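Local coordinates for protein acyl-coenzyme A oxidase 1 (Yarrowia lipolytica, PDB 5Y9D) that oxidises 2,3-saturated acyl-CoA to (2E)-enoyl-CoA with FAD and molecular oxygen, releasing hydrogen peroxide, in peroxisomal fatty acid beta-oxidation, at residues 44-49 / 583-588; 320-325 / 430-435; 329-334 / 638-643; 363-368 / 593-598; 656-661 / 667-672. All blocks are in the same frame, centred on the assembly; numbering follows the deposited sequence.

Contact 1 of 5, residues 44-49 / 583-588; sequences VRDVTN and TAKDDI
With CG1 set between its own backbone N and carbonyl carbon (chi1 61°) and CD1 extended beyond it (chi2 -162°), Ile588 presents both branches to Asp46 and Val47 on helix 44-52. Ile588 CG2 lies 3.9 Å from Val47 CG2, the two side chains crossing at a slant. The same methyl is 4.0 Å from CB of Asp46. The longer branch goes to the main chain instead, Ile588 CD1 resting 3.7 Å from Asp46 O. Phe42 packs against both Val47 and Ile588 and closes this small apolar patch, which joins the N-terminal part of the oxidase to the loop between helices 558-581 and 589-606. An alanine in place of Ile588 would probably leave Val47 CG2 and the Asp46 carbonyl without their covering methyls and open a gap beside Phe42. At the more exposed border, Asp46 OD1 is near the chain of Lys585, 4.3 Å from CE, but 5.7 Å from NZ, too far for a salt bridge. Cohesion therefore comes chiefly from aliphatic packing; the attraction to Lys585 is probably weak and at least partly offset by the like charge of Asp587, whose OD1 is 5.7 Å from Asp46 OD2.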
# COMPACT_ATOMS: atom_id res chain seq x y z
N VAL A 44 17.56 -12.70 25.11
CA VAL A 44 17.05 -12.50 23.75
C VAL A 44 17.18 -13.77 22.90
O VAL A 44 16.27 -14.13 22.20
CB VAL A 44 17.77 -11.35 23.02
CG1 VAL A 44 17.44 -11.36 21.53
CG2 VAL A 44 17.38 -10.02 23.62
N ARG A 45 18.31 -14.44 22.99
CA ARG A 45 18.56 -15.60 22.15
C ARG A 45 17.63 -16.76 22.46
O ARG A 45 17.47 -17.63 21.61
CB ARG A 45 20.00 -16.04 22.28
CG ARG A 45 20.47 -16.91 21.16
CD ARG A 45 21.86 -17.41 21.45
NE ARG A 45 22.40 -18.24 20.36
CZ ARG A 45 22.88 -17.77 19.20
NH1 ARG A 45 22.83 -16.47 18.90
NH2 ARG A 45 23.37 -18.61 18.33
N ASP A 46 17.00 -16.80 23.64
CA ASP A 46 16.04 -17.86 23.89
C ASP A 46 14.79 -17.63 22.99
O ASP A 46 14.27 -18.58 22.41
CB ASP A 46 15.65 -17.96 25.37
CG ASP A 46 16.77 -18.51 26.28
OD1 ASP A 46 17.66 -19.27 25.84
OD2 ASP A 46 16.74 -18.19 27.48
N VAL A 47 14.31 -16.39 22.87
CA VAL A 47 13.20 -16.09 21.95
C VAL A 47 13.62 -16.33 20.49
O VAL A 47 12.84 -16.87 19.72
CB VAL A 47 12.66 -14.65 22.08
CG1 VAL A 47 11.40 -14.49 21.25
CG2 VAL A 47 12.34 -14.33 23.53
N THR A 48 14.84 -15.93 20.13
CA THR A 48 15.37 -16.14 18.78
C THR A 48 15.36 -17.65 18.44
O THR A 48 14.93 -18.05 17.37
CB THR A 48 16.79 -15.52 18.62
OG1 THR A 48 16.76 -14.12 19.00
CG2 THR A 48 17.27 -15.59 17.20
N ASN A 49 15.78 -18.47 19.40
CA ASN A 49 15.76 -19.94 19.29
C ASN A 49 14.35 -20.51 19.20
O ASN A 49 14.10 -21.42 18.44
CB ASN A 49 16.51 -20.55 20.48
CG ASN A 49 18.00 -20.31 20.37
OD1 ASN A 49 18.52 -19.98 19.29
ND2 ASN A 49 18.70 -20.49 21.48
N THR A 583 5.36 -25.46 23.88
CA THR A 583 6.62 -26.21 23.81
C THR A 583 7.83 -25.39 24.18
O THR A 583 8.97 -25.86 24.09
CB THR A 583 6.85 -26.78 22.41
OG1 THR A 583 7.07 -25.72 21.48
CG2 THR A 583 5.66 -27.57 21.94
N ALA A 584 7.60 -24.15 24.60
CA ALA A 584 8.67 -23.17 24.80
C ALA A 584 9.46 -23.43 26.08
O ALA A 584 8.97 -24.12 26.98
CB ALA A 584 8.08 -21.76 24.85
N LYS A 585 10.65 -22.84 26.16
CA LYS A 585 11.31 -22.66 27.46
C LYS A 585 10.38 -21.84 28.33
O LYS A 585 9.70 -20.93 27.86
CB LYS A 585 12.66 -21.94 27.35
CG LYS A 585 13.84 -22.88 27.16
CD LYS A 585 15.14 -22.35 27.78
CE LYS A 585 16.36 -23.11 27.26
NZ LYS A 585 16.14 -24.59 27.08
N ASP A 586 10.37 -22.16 29.61
CA ASP A 586 9.42 -21.57 30.55
C ASP A 586 9.64 -20.08 30.80
O ASP A 586 8.69 -19.28 30.87
CB ASP A 586 9.47 -22.36 31.86
CG ASP A 586 9.03 -23.83 31.68
OD1 ASP A 586 7.93 -24.08 31.04
OD2 ASP A 586 9.78 -24.73 32.16
N ASP A 587 10.90 -19.68 30.87
CA ASP A 587 11.23 -18.30 31.18
C ASP A 587 10.62 -17.31 30.17
O ASP A 587 10.28 -16.19 30.52
CB ASP A 587 12.75 -18.16 31.32
CG ASP A 587 13.39 -19.40 31.98
OD1 ASP A 587 13.34 -20.50 31.36
OD2 ASP A 587 13.90 -19.30 33.12
N ILE A 588 10.45 -17.74 28.91
CA ILE A 588 9.92 -16.88 27.85
C ILE A 588 8.44 -17.08 27.65
O ILE A 588 7.74 -16.20 27.12
CB ILE A 588 10.68 -17.04 26.51
CG1 ILE A 588 10.57 -18.47 25.98
CG2 ILE A 588 12.14 -16.67 26.68
CD1 ILE A 588 11.60 -18.84 24.93

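Contact 2 of 5, residues 320-325 / 430-435; sequences FHVSKR and KIIDEC
The hydroxyl of Ser323 illustrates how a polar atom can be accommodated where two helices meet: OG hydrogen-bonds to Ser319 O, one turn earlier on its own helix, and across the contact it meets hydrocarbon, with Ile431 CD1 3.4 Å away. With OG turned anti to the carbonyl carbon (chi1 -78°), the hydroxyl bonds back to the preceding turn while its outer side lies in van der Waals contact with the isoleucine. Ile431 receives it with more than one group. Its CB and CG2 are each 3.9 Å from Ser323 OG, so the oxygen sits against the branch point as well as against the end of the longer arm. The CA atoms of Ser323 and Ile431 are 6.2 Å apart, a close approach consistent with the small size of serine. A second, wholly apolar meeting lies beside the first. Val322 CG1 touches Ile432 CD1 at 3.7 Å, the two side chains slanting across each other. In Ile432 the ethyl arm is carried on chi1 -65° and extended (chi2 178°), which brings its end nearer to Val322 than the start of the side chain suggests. No hydrogen bond links the two segments, and all four residues are buried. The pair of helices, 306-334 and 400-437, belongs to the C-alpha1 domain, consistent with the four-helix bundle known from acyl-CoA dehydrogenases and oxidases. Around them, Trp457 of helix 450-457 packs on both Val322 and Ile432, while Cys368 of helix 355-391 lies against Ser323.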
# COMPACT_ATOMS: atom_id res chain seq x y z
N PHE A 320 6.77 -13.39 7.07
CA PHE A 320 7.42 -13.24 8.38
C PHE A 320 8.70 -12.41 8.29
O PHE A 320 8.85 -11.42 9.01
CB PHE A 320 7.75 -14.59 8.99
CG PHE A 320 8.71 -14.51 10.17
CD1 PHE A 320 8.29 -14.04 11.40
CD2 PHE A 320 10.02 -14.95 10.06
CE1 PHE A 320 9.15 -14.01 12.50
CE2 PHE A 320 10.89 -14.93 11.15
CZ PHE A 320 10.46 -14.45 12.37
N HIS A 321 9.61 -12.79 7.41
CA HIS A 321 10.92 -12.14 7.40
C HIS A 321 10.90 -10.64 7.06
O HIS A 321 11.54 -9.83 7.73
CB HIS A 321 11.86 -12.89 6.50
CG HIS A 321 12.33 -14.17 7.11
ND1 HIS A 321 11.94 -15.40 6.64
CD2 HIS A 321 13.13 -14.40 8.16
CE1 HIS A 321 12.51 -16.34 7.36
NE2 HIS A 321 13.26 -15.76 8.27
N VAL A 322 10.14 -10.25 6.05
CA VAL A 322 10.04 -8.85 5.72
C VAL A 322 9.21 -8.05 6.77
O VAL A 322 9.49 -6.90 7.05
CB VAL A 322 9.44 -8.70 4.31
CG1 VAL A 322 9.03 -7.24 4.02
CG2 VAL A 322 10.44 -9.24 3.29
N SER A 323 8.19 -8.67 7.35
CA SER A 323 7.42 -8.04 8.42
C SER A 323 8.29 -7.76 9.59
O SER A 323 8.22 -6.71 10.17
CB SER A 323 6.26 -8.92 8.85
OG SER A 323 5.22 -8.79 7.90
N LYS A 324 9.15 -8.71 9.93
CA LYS A 324 9.91 -8.54 11.12
C LYS A 324 10.95 -7.45 10.92
O LYS A 324 11.40 -6.86 11.90
CB LYS A 324 10.54 -9.84 11.56
CG LYS A 324 11.92 -10.12 10.99
CD LYS A 324 12.26 -11.60 11.19
CE LYS A 324 13.60 -11.89 10.57
NZ LYS A 324 14.03 -13.23 10.94
N ARG A 325 11.32 -7.18 9.67
CA ARG A 325 12.29 -6.16 9.41
C ARG A 325 11.65 -4.80 9.63
O ARG A 325 12.20 -3.94 10.31
CB ARG A 325 12.80 -6.26 7.98
CG ARG A 325 13.79 -5.16 7.60
CD ARG A 325 14.23 -5.23 6.14
NE ARG A 325 14.84 -3.98 5.73
CZ ARG A 325 14.79 -3.45 4.52
NH1 ARG A 325 14.18 -4.08 3.51
NH2 ARG A 325 15.32 -2.25 4.33
N LYS A 430 0.21 -4.96 4.73
CA LYS A 430 -0.39 -4.06 5.72
C LYS A 430 0.62 -3.64 6.79
O LYS A 430 0.61 -2.51 7.27
CB LYS A 430 -1.63 -4.70 6.38
CG LYS A 430 -2.41 -3.76 7.29
CD LYS A 430 -3.46 -4.54 8.07
CE LYS A 430 -4.47 -3.63 8.81
NZ LYS A 430 -4.17 -3.36 10.25
N ILE A 431 1.48 -4.56 7.18
CA ILE A 431 2.48 -4.26 8.20
C ILE A 431 3.49 -3.21 7.68
O ILE A 431 3.75 -2.19 8.33
CB ILE A 431 3.15 -5.55 8.65
CG1 ILE A 431 2.17 -6.34 9.52
CG2 ILE A 431 4.41 -5.27 9.43
CD1 ILE A 431 2.57 -7.77 9.79
N ILE A 432 4.00 -3.45 6.49
CA ILE A 432 4.98 -2.56 5.90
C ILE A 432 4.39 -1.17 5.86
O ILE A 432 5.10 -0.19 6.19
CB ILE A 432 5.36 -2.98 4.46
CG1 ILE A 432 6.05 -4.34 4.43
CG2 ILE A 432 6.23 -1.93 3.80
CD1 ILE A 432 6.39 -4.83 3.03
N ASP A 433 3.11 -1.11 5.44
CA ASP A 433 2.36 0.14 5.29
C ASP A 433 2.03 0.85 6.59
O ASP A 433 2.21 2.06 6.68
CB ASP A 433 1.04 -0.11 4.52
CG ASP A 433 0.30 1.20 4.18
OD1 ASP A 433 0.65 1.91 3.20
OD2 ASP A 433 -0.68 1.52 4.89
N GLU A 434 1.51 0.12 7.58
CA GLU A 434 1.34 0.67 8.93
C GLU A 434 2.65 1.11 9.60
O GLU A 434 2.65 2.15 10.26
CB GLU A 434 0.57 -0.27 9.88
CG GLU A 434 -0.85 -0.61 9.43
CD GLU A 434 -1.75 0.61 9.28
OE1 GLU A 434 -1.61 1.57 10.07
OE2 GLU A 434 -2.60 0.60 8.36
N CYS A 435 3.74 0.34 9.45
CA CYS A 435 5.05 0.78 9.96
C CYS A 435 5.56 2.04 9.27
O CYS A 435 6.22 2.87 9.87
CB CYS A 435 6.09 -0.32 9.81
SG CYS A 435 5.79 -1.81 10.81

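Contact 3 of 5, residues 329-334 / 638-643; sequences IALRYA and DQVIGL
Two pairs of side chains carry this buried contact, Arg332 with Ile641 and Leu331 with Val640, and the first is the closer. Arg332 CG lies 4.2 Å from Ile641 CD1, so it is the aliphatic base of the arginine that packs, and Met33 of helix 28-38 flanks both residues. Beyond CG the chain runs on extended (chi2 169°, chi3 180°) and carries the guanidinium away from the isoleucine, to where NH2 forms a salt bridge with Asp645 and NH1 a hydrogen bond with Gly659 O. Here the end of the long helix 306-334, in the C-alpha1 region, abuts the first turn of the short helix 640-646, a helix-to-helix junction between the C-alpha1 region and the C-terminal oxidase region. Gln639 occupies the N-cap position of that short helix, and its main-chain O accepts a hydrogen bond from Leu643 N at 3.2 Å. The second pair is looser: Leu331 and Val640 meet only through methyl ends, CD1 to CG1 at 4.4 Å. Leu362 of helix 355-391 touches both, and Leu361 touches Leu331.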
# COMPACT_ATOMS: atom_id res chain seq x y z
N ILE A 329 12.10 -1.71 12.41
CA ILE A 329 12.42 -0.32 12.14
C ILE A 329 11.48 0.58 12.94
O ILE A 329 11.90 1.34 13.79
CB ILE A 329 12.32 -0.01 10.64
CG1 ILE A 329 13.42 -0.76 9.90
CG2 ILE A 329 12.39 1.50 10.40
CD1 ILE A 329 13.20 -0.84 8.42
N ALA A 330 10.19 0.45 12.67
CA ALA A 330 9.15 1.27 13.29
C ALA A 330 9.19 1.31 14.83
O ALA A 330 9.09 2.38 15.42
CB ALA A 330 7.79 0.80 12.81
N LEU A 331 9.28 0.15 15.47
CA LEU A 331 9.19 0.05 16.90
C LEU A 331 10.45 0.55 17.60
O LEU A 331 10.35 1.06 18.72
CB LEU A 331 8.91 -1.39 17.37
CG LEU A 331 7.51 -1.94 17.10
CD1 LEU A 331 7.46 -3.42 17.42
CD2 LEU A 331 6.45 -1.18 17.89
N ARG A 332 11.64 0.36 17.01
CA ARG A 332 12.85 1.00 17.56
C ARG A 332 12.78 2.54 17.44
O ARG A 332 13.23 3.27 18.32
CB ARG A 332 14.12 0.50 16.90
CG ARG A 332 14.64 -0.84 17.43
CD ARG A 332 15.74 -1.34 16.50
NE ARG A 332 16.26 -2.62 16.96
CZ ARG A 332 17.19 -3.35 16.35
NH1 ARG A 332 17.75 -2.95 15.22
NH2 ARG A 332 17.54 -4.50 16.89
N TYR A 333 12.23 3.02 16.33
CA TYR A 333 11.99 4.42 16.15
C TYR A 333 10.96 4.93 17.14
O TYR A 333 11.11 6.06 17.60
CB TYR A 333 11.55 4.72 14.73
CG TYR A 333 11.42 6.19 14.45
CD1 TYR A 333 12.50 7.01 14.57
CD2 TYR A 333 10.20 6.75 14.04
CE1 TYR A 333 12.39 8.37 14.31
CE2 TYR A 333 10.09 8.10 13.77
CZ TYR A 333 11.20 8.91 13.92
OH TYR A 333 11.12 10.27 13.65
N ALA A 334 9.94 4.13 17.49
CA ALA A 334 8.87 4.54 18.42
C ALA A 334 9.38 4.76 19.81
O ALA A 334 8.91 5.64 20.54
CB ALA A 334 7.75 3.49 18.48
N ASP A 638 6.36 -3.03 27.27
CA ASP A 638 7.50 -2.97 28.19
C ASP A 638 8.71 -3.72 27.63
O ASP A 638 9.84 -3.36 27.94
CB ASP A 638 7.14 -3.50 29.61
CG ASP A 638 8.27 -3.25 30.65
OD1 ASP A 638 8.69 -2.09 30.86
OD2 ASP A 638 8.75 -4.22 31.28
N GLN A 639 8.47 -4.76 26.82
CA GLN A 639 9.52 -5.64 26.29
C GLN A 639 9.77 -5.52 24.76
O GLN A 639 10.40 -6.41 24.19
CB GLN A 639 9.16 -7.11 26.59
CG GLN A 639 9.02 -7.51 28.06
CD GLN A 639 10.34 -7.52 28.82
OE1 GLN A 639 11.20 -8.41 28.62
NE2 GLN A 639 10.51 -6.53 29.70
N VAL A 640 9.30 -4.47 24.10
CA VAL A 640 9.37 -4.43 22.64
C VAL A 640 10.75 -4.62 22.08
O VAL A 640 10.90 -5.26 21.00
CB VAL A 640 8.86 -3.14 22.01
CG1 VAL A 640 7.38 -3.23 21.77
CG2 VAL A 640 9.25 -1.89 22.80
N ILE A 641 11.73 -4.04 22.76
CA ILE A 641 13.11 -4.12 22.35
C ILE A 641 13.61 -5.54 22.42
O ILE A 641 14.36 -5.96 21.57
CB ILE A 641 14.00 -3.16 23.15
CG1 ILE A 641 13.56 -1.72 22.92
CG2 ILE A 641 15.44 -3.28 22.72
CD1 ILE A 641 13.43 -1.37 21.46
N GLY A 642 13.21 -6.28 23.44
CA GLY A 642 13.58 -7.68 23.50
C GLY A 642 13.02 -8.53 22.39
O GLY A 642 13.76 -9.27 21.79
N LEU A 643 11.74 -8.41 22.07
CA LEU A 643 11.13 -9.20 20.99
C LEU A 643 11.63 -8.89 19.57
O LEU A 643 11.94 -9.79 18.72
CB LEU A 643 9.61 -9.06 21.11
CG LEU A 643 9.18 -9.21 22.57
CD1 LEU A 643 7.84 -8.58 22.85
CD2 LEU A 643 9.20 -10.65 23.01

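Contact 4 of 5, residues 363-368 / 593-598; sequences PLLAYC and LKLANL
Apolar packing accounts for three of the meetings between helices 355-391 and 589-606, beginning with Ala366 against Leu595. The leucine lays its CD2 4.1 Å from Ala366 CB, and the same methyl is 4.3 Å from Leu365 CG, so one branch bridges two successive residues of the other helix. A turn along, Leu598 covers Pro363: CD1 stands 4.4 Å from the ring carbon CG. With CG anti to the backbone N (chi1 173°), Leu598 also brings CD2 over the main chain of the proline, 4.1 Å from its N. Second comes a tight packing of side chain on main chain, Ala366 CB lying 3.2 Å from Leu595 O. Third is the backbone geometry. The short axes pass 8.5 Å apart at -103°, nearly perpendicular, and the CA atoms of Ala366 and Leu595 are 5.1 Å apart, a closeness that the single methyl of alanine permits. Phe599 and Trp602, farther along helix 589-606, extend the packing onto Ala366 and Pro363. Tyr367 makes a cation-pi contact with Arg570 of helix 558-581, but no hydrogen bond crosses between these two segments, whose meeting of C-alpha1 and C-terminal oxidase regions rests on shape and buried hydrocarbon.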
# COMPACT_ATOMS: atom_id res chain seq x y z
N PRO A 363 -0.00 -5.29 17.94
CA PRO A 363 -0.73 -6.46 17.46
C PRO A 363 -0.12 -7.00 16.18
O PRO A 363 -0.03 -8.20 15.99
CB PRO A 363 -2.15 -5.95 17.24
CG PRO A 363 -2.22 -4.62 17.98
CD PRO A 363 -0.82 -4.08 17.97
N LEU A 364 0.30 -6.09 15.32
CA LEU A 364 1.07 -6.46 14.15
C LEU A 364 2.37 -7.20 14.55
O LEU A 364 2.73 -8.22 13.91
CB LEU A 364 1.34 -5.22 13.27
CG LEU A 364 0.10 -4.37 12.89
CD1 LEU A 364 0.47 -3.12 12.11
CD2 LEU A 364 -0.97 -5.16 12.13
N LEU A 365 3.03 -6.78 15.63
CA LEU A 365 4.16 -7.59 16.16
C LEU A 365 3.75 -9.04 16.48
O LEU A 365 4.47 -9.98 16.18
CB LEU A 365 4.81 -6.97 17.39
CG LEU A 365 6.02 -7.76 17.93
CD1 LEU A 365 7.10 -7.96 16.86
CD2 LEU A 365 6.62 -7.10 19.15
N ALA A 366 2.61 -9.21 17.10
CA ALA A 366 2.11 -10.54 17.39
C ALA A 366 1.74 -11.30 16.11
O ALA A 366 2.11 -12.46 15.95
CB ALA A 366 0.94 -10.47 18.33
N TYR A 367 1.08 -10.61 15.19
CA TYR A 367 0.76 -11.20 13.87
C TYR A 367 2.03 -11.79 13.33
O TYR A 367 2.10 -12.98 13.01
CB TYR A 367 0.22 -10.13 12.88
CG TYR A 367 -0.56 -10.63 11.68
CD1 TYR A 367 -0.52 -11.96 11.28
CD2 TYR A 367 -1.34 -9.76 10.92
CE1 TYR A 367 -1.24 -12.41 10.19
CE2 TYR A 367 -2.07 -10.21 9.83
CZ TYR A 367 -1.99 -11.55 9.47
OH TYR A 367 -2.68 -12.04 8.38
N CYS A 368 3.05 -10.94 13.22
CA CYS A 368 4.34 -11.34 12.68
C CYS A 368 4.87 -12.59 13.37
O CYS A 368 5.17 -13.56 12.69
CB CYS A 368 5.33 -10.18 12.80
SG CYS A 368 6.97 -10.68 12.29
N LEU A 593 3.12 -15.74 25.64
CA LEU A 593 1.69 -15.87 25.88
C LEU A 593 0.99 -14.54 25.69
O LEU A 593 -0.07 -14.48 25.06
CB LEU A 593 1.38 -16.44 27.27
CG LEU A 593 1.26 -17.97 27.28
CD1 LEU A 593 1.10 -18.50 28.70
CD2 LEU A 593 0.12 -18.45 26.39
N LYS A 594 1.59 -13.47 26.17
CA LYS A 594 0.97 -12.15 26.00
C LYS A 594 0.76 -11.80 24.53
O LYS A 594 -0.33 -11.37 24.14
CB LYS A 594 1.78 -11.06 26.70
CG LYS A 594 1.96 -11.35 28.18
CD LYS A 594 1.67 -10.13 29.06
CE LYS A 594 1.59 -10.53 30.53
NZ LYS A 594 0.36 -9.97 31.15
N LEU A 595 1.80 -12.01 23.72
CA LEU A 595 1.69 -11.78 22.28
C LEU A 595 0.55 -12.60 21.65
O LEU A 595 -0.23 -12.05 20.88
CB LEU A 595 3.01 -12.13 21.56
CG LEU A 595 4.18 -11.19 21.75
CD1 LEU A 595 5.44 -11.82 21.22
CD2 LEU A 595 3.89 -9.86 21.06
N ALA A 596 0.48 -13.91 21.96
CA ALA A 596 -0.60 -14.78 21.45
C ALA A 596 -1.99 -14.24 21.74
O ALA A 596 -2.79 -14.10 20.82
CB ALA A 596 -0.51 -16.17 22.04
N ASN A 597 -2.27 -13.91 23.00
CA ASN A 597 -3.61 -13.48 23.36
C ASN A 597 -3.93 -12.14 22.76
O ASN A 597 -5.09 -11.86 22.43
CB ASN A 597 -3.78 -13.35 24.86
CG ASN A 597 -3.49 -14.63 25.60
OD1 ASN A 597 -3.71 -15.73 25.08
ND2 ASN A 597 -2.99 -14.49 26.82
N LEU A 598 -2.91 -11.30 22.66
CA LEU A 598 -3.04 -10.04 21.99
C LEU A 598 -3.46 -10.26 20.53
O LEU A 598 -4.42 -9.67 20.05
CB LEU A 598 -1.72 -9.28 22.06
CG LEU A 598 -1.66 -7.99 21.26
CD1 LEU A 598 -2.80 -7.06 21.61
CD2 LEU A 598 -0.32 -7.32 21.53

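Contact 5 of 5, residues 656-661 / 667-672; sequences APIGSY and EKYFAK
Pro657, Lys668 and Tyr669 dominate this contact, in which a loop with a single 3-10 turn folds back on the helix that follows it. Pro657 is pressed into the backbone of that helix, its CB 3.4 Å from Tyr669 CA and its CG 4.0 Å from Lys672 CB. The proline ring and the Lys672 side chain cross at about a right angle. Lys668 runs beside the loop, extended beyond CG, and passes Ser660 with its methylenes: CD comes within 3.1 Å of Ser660 OG, while the amino end has long, weak ion pairs with Asp651 and Asp662. The Ser660 hydroxyl donates a hydrogen bond to Pro657 O at 3.0 Å, tilted 23° from the carbonyl plane, and Ser660 N reaches the same oxygen at 3.2 Å from the same face. Two donors from one residue thus grip one carbonyl and tie the turn. An alanine at Ser660 would probably leave Pro657 O with the backbone N-H alone on that face and the turn less firmly held, while the Lys668 chain would lose its oxygen neighbour. Tyr669, with CG anti to the backbone N (chi1 -179°), runs alongside Ile658, its CD2 4.2 Å from Ile658 CG2. The tyrosine OH hydrogen-bonds to Trp205 of the second subunit, and His442 meets its ring edge-to-face. The side chain of Tyr669 is about 8 Å from a bound FAD. The loop therefore lies between helix 306-334, whose Ile329 and Tyr333 pack on Ile658, and helix 665-676, which faces the partner subunit.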
# COMPACT_ATOMS: atom_id res chain seq x y z
N ALA A 656 18.35 0.50 7.42
CA ALA A 656 17.59 1.74 7.67
C ALA A 656 18.11 2.48 8.91
O ALA A 656 17.99 1.97 10.01
CB ALA A 656 16.08 1.44 7.82
N PRO A 657 18.65 3.69 8.72
CA PRO A 657 19.24 4.41 9.82
C PRO A 657 18.34 4.49 11.02
O PRO A 657 18.82 4.27 12.11
CB PRO A 657 19.51 5.82 9.27
CG PRO A 657 18.95 5.86 7.90
CD PRO A 657 18.64 4.46 7.47
N ILE A 658 17.04 4.74 10.85
CA ILE A 658 16.18 4.93 12.04
C ILE A 658 15.81 3.62 12.75
O ILE A 658 15.08 3.63 13.76
CB ILE A 658 14.89 5.75 11.73
CG1 ILE A 658 13.95 4.93 10.87
CG2 ILE A 658 15.21 7.09 11.08
CD1 ILE A 658 12.58 5.56 10.75
N GLY A 659 16.31 2.51 12.23
CA GLY A 659 16.09 1.20 12.80
C GLY A 659 17.37 0.63 13.35
O GLY A 659 17.45 -0.58 13.63
N SER A 660 18.37 1.49 13.53
CA SER A 660 19.62 1.06 14.15
C SER A 660 19.48 0.45 15.54
O SER A 660 18.73 0.95 16.38
CB SER A 660 20.62 2.21 14.19
OG SER A 660 21.07 2.47 12.86
N TYR A 661 20.21 -0.66 15.74
CA TYR A 661 20.27 -1.36 17.00
C TYR A 661 20.51 -0.46 18.20
O TYR A 661 19.81 -0.57 19.20
CB TYR A 661 21.37 -2.43 16.94
CG TYR A 661 21.48 -3.33 18.18
CD1 TYR A 661 20.75 -4.50 18.27
CD2 TYR A 661 22.32 -3.00 19.25
CE1 TYR A 661 20.85 -5.33 19.39
CE2 TYR A 661 22.43 -3.81 20.37
CZ TYR A 661 21.68 -4.98 20.44
OH TYR A 661 21.76 -5.80 21.54
N GLU A 667 21.63 10.81 14.26
CA GLU A 667 22.98 10.89 13.77
C GLU A 667 23.12 10.04 12.51
O GLU A 667 23.57 10.54 11.46
CB GLU A 667 24.01 10.48 14.84
CG GLU A 667 25.45 10.69 14.38
CD GLU A 667 26.36 11.19 15.48
OE1 GLU A 667 26.27 10.63 16.62
OE2 GLU A 667 27.14 12.16 15.22
N LYS A 668 22.68 8.78 12.59
CA LYS A 668 22.83 7.86 11.47
C LYS A 668 22.00 8.25 10.27
O LYS A 668 22.47 8.13 9.15
CB LYS A 668 22.53 6.42 11.89
CG LYS A 668 23.62 5.89 12.81
CD LYS A 668 23.36 4.46 13.22
CE LYS A 668 24.45 3.98 14.16
NZ LYS A 668 24.49 2.49 14.14
N TYR A 669 20.80 8.77 10.52
CA TYR A 669 19.92 9.23 9.45
C TYR A 669 20.50 10.43 8.73
O TYR A 669 20.53 10.51 7.52
CB TYR A 669 18.55 9.58 10.06
CG TYR A 669 17.46 10.06 9.14
CD1 TYR A 669 17.38 9.70 7.81
CD2 TYR A 669 16.42 10.81 9.65
CE1 TYR A 669 16.34 10.13 7.01
CE2 TYR A 669 15.37 11.25 8.86
CZ TYR A 669 15.33 10.91 7.54
OH TYR A 669 14.27 11.36 6.79
N PHE A 670 20.99 11.38 9.49
CA PHE A 670 21.68 12.52 8.87
C PHE A 670 22.96 12.05 8.12
O PHE A 670 23.30 12.58 7.07
CB PHE A 670 21.95 13.55 9.97
CG PHE A 670 22.56 14.82 9.49
CD1 PHE A 670 21.85 15.71 8.73
CD2 PHE A 670 23.87 15.15 9.86
CE1 PHE A 670 22.42 16.91 8.31
CE2 PHE A 670 24.46 16.34 9.42
CZ PHE A 670 23.72 17.23 8.67
N ALA A 671 23.64 11.02 8.62
CA ALA A 671 24.88 10.59 8.01
C ALA A 671 24.59 9.88 6.72
O ALA A 671 25.14 10.25 5.70
CB ALA A 671 25.71 9.76 8.97
N LYS A 672 23.65 8.93 6.73
CA LYS A 672 23.21 8.23 5.50
C LYS A 672 22.83 9.23 4.40
O LYS A 672 23.33 9.11 3.27
CB LYS A 672 21.99 7.32 5.77
CG LYS A 672 22.04 5.90 5.20
CD LYS A 672 22.81 5.77 3.88
CE LYS A 672 22.72 4.37 3.29
NZ LYS A 672 23.29 3.38 4.24

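From the N terminus, helix 44-52 opens the long loop that contact 1 closes at residues 583-588. Contact 2 is nested within it, linking helices 306-334 and 400-437. Helix 306-334 continues into contact 3, which crosses both contacts 1 and 2 and closes at helix 640-646. Contact 4 opens on helix 355-391 and closes at 593-598; it is nested inside contact 3 but crosses contacts 1 and 2. These crossings bind the N-terminal region, the C-alpha1 helices and the C-terminal oxidase region together. Contact 5 follows in series as a short local loop, yet Ile329 of contact 3 packs on its Ala656, joining it to the rest.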